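Local coordinates for phosphoribosyltransferase (Thermus thermophilus, PDB 1WD5), which is a predicted phosphoribosyltransferase of the type I fold, probably transferring a glycosyl group, though its substrate and physiological role are not established, at residues Gln88-Leu91 and Glu92-Ala95; Arg108-Val112 and Arg113-Ala117. One frame throughout, in Å; residues are numbered along the deposited sequence.

Contact 1: residues Gln88-Leu91 and Glu92-Ala95; sequences QSYL and EREA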
# COMPACT_ATOMS: atom_id res chain seq x y z
N GLN A 88 -17.35 12.35 16.69
CA GLN A 88 -16.08 12.96 16.34
C GLN A 88 -14.98 12.75 17.38
O GLN A 88 -13.83 12.50 17.02
CB GLN A 88 -16.27 14.45 16.07
CG GLN A 88 -15.05 15.16 15.49
CD GLN A 88 -14.71 14.69 14.08
OE1 GLN A 88 -15.60 14.49 13.25
NE2 GLN A 88 -13.42 14.52 13.81
N SER A 89 -15.32 12.86 18.66
CA SER A 89 -14.31 12.70 19.70
C SER A 89 -13.66 11.31 19.67
O SER A 89 -12.45 11.18 19.89
CB SER A 89 -14.91 12.97 21.09
OG SER A 89 -15.68 11.87 21.53
N TYR A 90 -14.45 10.27 19.40
CA TYR A 90 -13.88 8.93 19.31
C TYR A 90 -12.90 8.89 18.15
O TYR A 90 -11.76 8.43 18.28
CB TYR A 90 -14.96 7.87 19.06
CG TYR A 90 -14.36 6.54 18.62
CD1 TYR A 90 -13.87 5.62 19.54
CD2 TYR A 90 -14.22 6.25 17.26
CE1 TYR A 90 -13.24 4.45 19.13
CE2 TYR A 90 -13.59 5.09 16.83
CZ TYR A 90 -13.10 4.19 17.76
OH TYR A 90 -12.48 3.05 17.33
N LEU A 91 -13.35 9.38 17.00
CA LEU A 91 -12.52 9.41 15.81
C LEU A 91 -11.19 10.10 16.09
O LEU A 91 -10.15 9.68 15.59
CB LEU A 91 -13.27 10.12 14.67
CG LEU A 91 -14.51 9.41 14.13
CD1 LEU A 91 -15.17 10.28 13.08
CD2 LEU A 91 -14.14 8.06 13.52
N GLU A 92 -11.23 11.17 16.88
CA GLU A 92 -10.01 11.90 17.22
C GLU A 92 -9.11 11.08 18.14
O GLU A 92 -7.89 11.13 18.03
CB GLU A 92 -10.35 13.23 17.89
CG GLU A 92 -11.03 14.26 17.00
CD GLU A 92 -10.23 14.60 15.75
OE1 GLU A 92 -8.98 14.61 15.83
OE2 GLU A 92 -10.85 14.85 14.70
N ARG A 93 -9.72 10.32 19.06
CA ARG A 93 -8.95 9.49 19.98
C ARG A 93 -8.29 8.35 19.22
O ARG A 93 -7.11 8.07 19.39
CB ARG A 93 -9.84 8.91 21.09
CG ARG A 93 -10.39 9.93 22.09
CD ARG A 93 -10.90 9.25 23.37
NE ARG A 93 -12.01 8.34 23.13
CZ ARG A 93 -13.28 8.72 23.02
NH1 ARG A 93 -13.60 10.00 23.14
NH2 ARG A 93 -14.23 7.82 22.78
N GLU A 94 -9.07 7.68 18.37
CA GLU A 94 -8.55 6.57 17.58
C GLU A 94 -7.44 7.06 16.64
O GLU A 94 -6.41 6.40 16.50
CB GLU A 94 -9.67 5.92 16.77
CG GLU A 94 -9.20 4.91 15.71
CD GLU A 94 -8.77 3.56 16.28
OE1 GLU A 94 -8.66 3.44 17.52
OE2 GLU A 94 -8.54 2.63 15.47
N ALA A 95 -7.64 8.21 16.01
CA ALA A 95 -6.65 8.76 15.10
C ALA A 95 -5.32 8.98 15.82
O ALA A 95 -4.26 8.69 15.28
CB ALA A 95 -7.14 10.08 14.51
O HOH W 1 -16.42 9.83 22.97

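Contact 2: residues Arg108-Val112 and Arg113-Ala117; sequences RYRRV and RPKAA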
# COMPACT_ATOMS: atom_id res chain seq x y z
N ARG A 108 12.24 7.30 10.70
CA ARG A 108 13.45 6.64 10.23
C ARG A 108 13.47 6.43 8.72
O ARG A 108 14.53 6.53 8.10
CB ARG A 108 13.70 5.32 10.97
CG ARG A 108 12.56 4.34 11.00
CD ARG A 108 12.77 3.34 12.14
NE ARG A 108 11.61 2.48 12.36
CZ ARG A 108 11.38 1.80 13.48
NH1 ARG A 108 12.23 1.88 14.50
NH2 ARG A 108 10.29 1.04 13.58
N TYR A 109 12.32 6.13 8.13
CA TYR A 109 12.28 5.94 6.68
C TYR A 109 12.53 7.28 5.98
O TYR A 109 13.27 7.36 5.00
CB TYR A 109 10.93 5.39 6.23
CG TYR A 109 10.66 3.93 6.56
CD1 TYR A 109 9.44 3.34 6.22
CD2 TYR A 109 11.61 3.13 7.20
CE1 TYR A 109 9.17 2.01 6.50
CE2 TYR A 109 11.35 1.79 7.49
CZ TYR A 109 10.12 1.24 7.13
OH TYR A 109 9.84 -0.09 7.39
N ARG A 110 11.91 8.35 6.49
CA ARG A 110 12.06 9.66 5.88
C ARG A 110 13.46 10.23 6.04
O ARG A 110 13.86 11.14 5.31
CB ARG A 110 11.02 10.64 6.43
CG ARG A 110 9.59 10.32 5.96
CD ARG A 110 9.53 10.21 4.44
NE ARG A 110 8.27 9.67 3.94
CZ ARG A 110 8.16 8.97 2.82
NH1 ARG A 110 9.25 8.73 2.10
NH2 ARG A 110 6.98 8.51 2.41
N ARG A 111 14.22 9.71 7.00
CA ARG A 111 15.58 10.18 7.21
C ARG A 111 16.47 9.71 6.06
O ARG A 111 17.44 10.38 5.71
CB ARG A 111 16.11 9.66 8.54
CG ARG A 111 17.52 10.14 8.88
CD ARG A 111 17.76 10.00 10.37
NE ARG A 111 16.81 10.81 11.12
CZ ARG A 111 16.14 10.39 12.18
NH1 ARG A 111 16.31 9.15 12.63
NH2 ARG A 111 15.29 11.20 12.80
N VAL A 112 16.15 8.56 5.47
CA VAL A 112 16.94 8.02 4.37
C VAL A 112 16.37 8.31 2.98
O VAL A 112 17.09 8.23 1.98
CB VAL A 112 17.15 6.49 4.50
CG1 VAL A 112 17.86 6.18 5.80
CG2 VAL A 112 15.81 5.77 4.45
N ARG A 113 15.08 8.63 2.90
CA ARG A 113 14.44 8.94 1.62
C ARG A 113 13.20 9.81 1.86
O ARG A 113 12.21 9.36 2.44
CB ARG A 113 14.11 7.64 0.85
CG ARG A 113 12.65 7.43 0.40
CD ARG A 113 12.17 8.46 -0.61
NE ARG A 113 12.04 7.97 -1.98
CZ ARG A 113 11.91 8.78 -3.03
NH1 ARG A 113 11.91 10.09 -2.83
NH2 ARG A 113 11.80 8.30 -4.26
N PRO A 114 13.25 11.08 1.42
CA PRO A 114 12.15 12.04 1.58
C PRO A 114 10.93 11.65 0.76
O PRO A 114 11.06 11.01 -0.28
CB PRO A 114 12.77 13.36 1.12
CG PRO A 114 13.70 12.91 0.03
CD PRO A 114 14.37 11.70 0.67
N LYS A 115 9.76 12.05 1.23
CA LYS A 115 8.52 11.73 0.53
C LYS A 115 8.52 12.29 -0.88
O LYS A 115 8.71 13.50 -1.08
CB LYS A 115 7.32 12.29 1.30
CG LYS A 115 5.99 12.00 0.62
CD LYS A 115 4.82 12.51 1.43
CE LYS A 115 3.51 12.14 0.73
NZ LYS A 115 2.32 12.58 1.50
N ALA A 116 8.32 11.42 -1.86
CA ALA A 116 8.29 11.84 -3.26
C ALA A 116 6.93 12.46 -3.56
O ALA A 116 5.92 12.07 -2.99
CB ALA A 116 8.53 10.64 -4.17
N ALA A 117 6.92 13.44 -4.46
CA ALA A 117 5.69 14.12 -4.84
C ALA A 117 4.74 13.14 -5.51
O ALA A 117 5.17 12.20 -6.18
CB ALA A 117 6.00 15.28 -5.80

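Contact 1: residues Gln88-Leu91 and Glu92-Ala95
Gln88 reaches one turn along the helix to Glu92, its NE2 giving a hydrogen bond of 2.7 Å to OE2 of Glu92. The bond is bent, 140° at the hydrogen, but the carboxylate oxygen lies almost in the amide plane of Gln88 and receives it on its anti lone pair, away from OE1. Gln88 sets CG anti to its backbone N (chi1 -171°) and bends at chi2, as Glu92 does at its own chi2, which brings the two groups together. With an alanine at Gln88 the Glu92 carboxylate would probably lose this amide donor and be freer to swing.

Round the helix, Arg93 folds back over the preceding turn. Its guanidinium lays one face over CA of Tyr90, 3.7 Å from NH2, and NH2 comes up at the ring edge, with ring and guanidinium planes nearly perpendicular. A water ties this group to Ser89, accepting from Arg93 NH1 at 2.8 Å and lying 2.6 Å from OG of Ser89. Tyr90 and Glu94 run side by side, CB of Glu94 4.0 Å from CZ of Tyr90; the phenol OH bonds to the Gly58 carbonyl, whereas the carboxylate pairs with Arg97 and also takes the Gly58 N-H. Beneath, the helical bond from Glu94 N to Tyr90 O is nearly straight at 174°. Leu91, on Leu78 and Leu67, and Ala95, on Leu76 and Val70, offer strands 66-71 and 76-78 an apolar face; Tyr90 and Glu94 make a polar link to Gly58; Ser89, Arg93 and the water are the exposed part. Arg97 and the Gly58 amide probably stabilise the buried Glu94 carboxylate.

Contact 2: residues Arg108-Val112 and Arg113-Ala117
Arg113, where the chain leaves the helix, gives its N-H to the carbonyl O of Tyr109 at 3.0 Å, an acceptor that Val112 N also uses. Its own carbonyl O then takes a hydrogen bond from NH1 of Arg110, also 3.0 Å long, fairly straight at 159° and lying in the guanidinium plane. The same oxygen receives a CA-H...O contact from Arg110 CA at 3.5 Å. The side chain of Arg113, bent at chi2 (63°) and chi3, leads away from the helix and brings NH1 within 2.8 Å of O of Pro114, while NH2 pairs with Glu48. Pro114 points its CB away from the helix. Next comes Lys115, whose CA sits over one face of the Arg110 guanidinium, 3.6 Å from CZ, with CB close by; its extended chain carries NZ off to Glu146. Arg110 itself is held by Glu72 and Asp50, acids that probably offset the positive charge gathered here. Farther on, Ala116 gives its N-H to Asp50. Here a helix C-terminus, tied by an arginine to the carbonyl just beyond it, leads through a loop toward strand 122-126, a helix-to-strand connection of the phosphoribosyltransferase-type alpha/beta fold.

Overall arrangement
Contact 1 and contact 2 mark the two ends of one long helix, 88-112: the first forms its opening turns, the second its last turn and the loop that follows. They come in series along the chain, with centres about 28 Å apart and nearest atoms about 16 Å apart, so they do not touch. At the 88-95 end, the helix lies against strands 66-71 and 76-78 at one side of the mixed sheet. Around 108-117 it meets strand 48-59 and helix 196-204, and the chain then heads for strand 122-126. Strand 48-59 is met at both ends, through Gly58 and through Val51 and Leu53, so the helix runs along it within a single phosphoribosyltransferase domain.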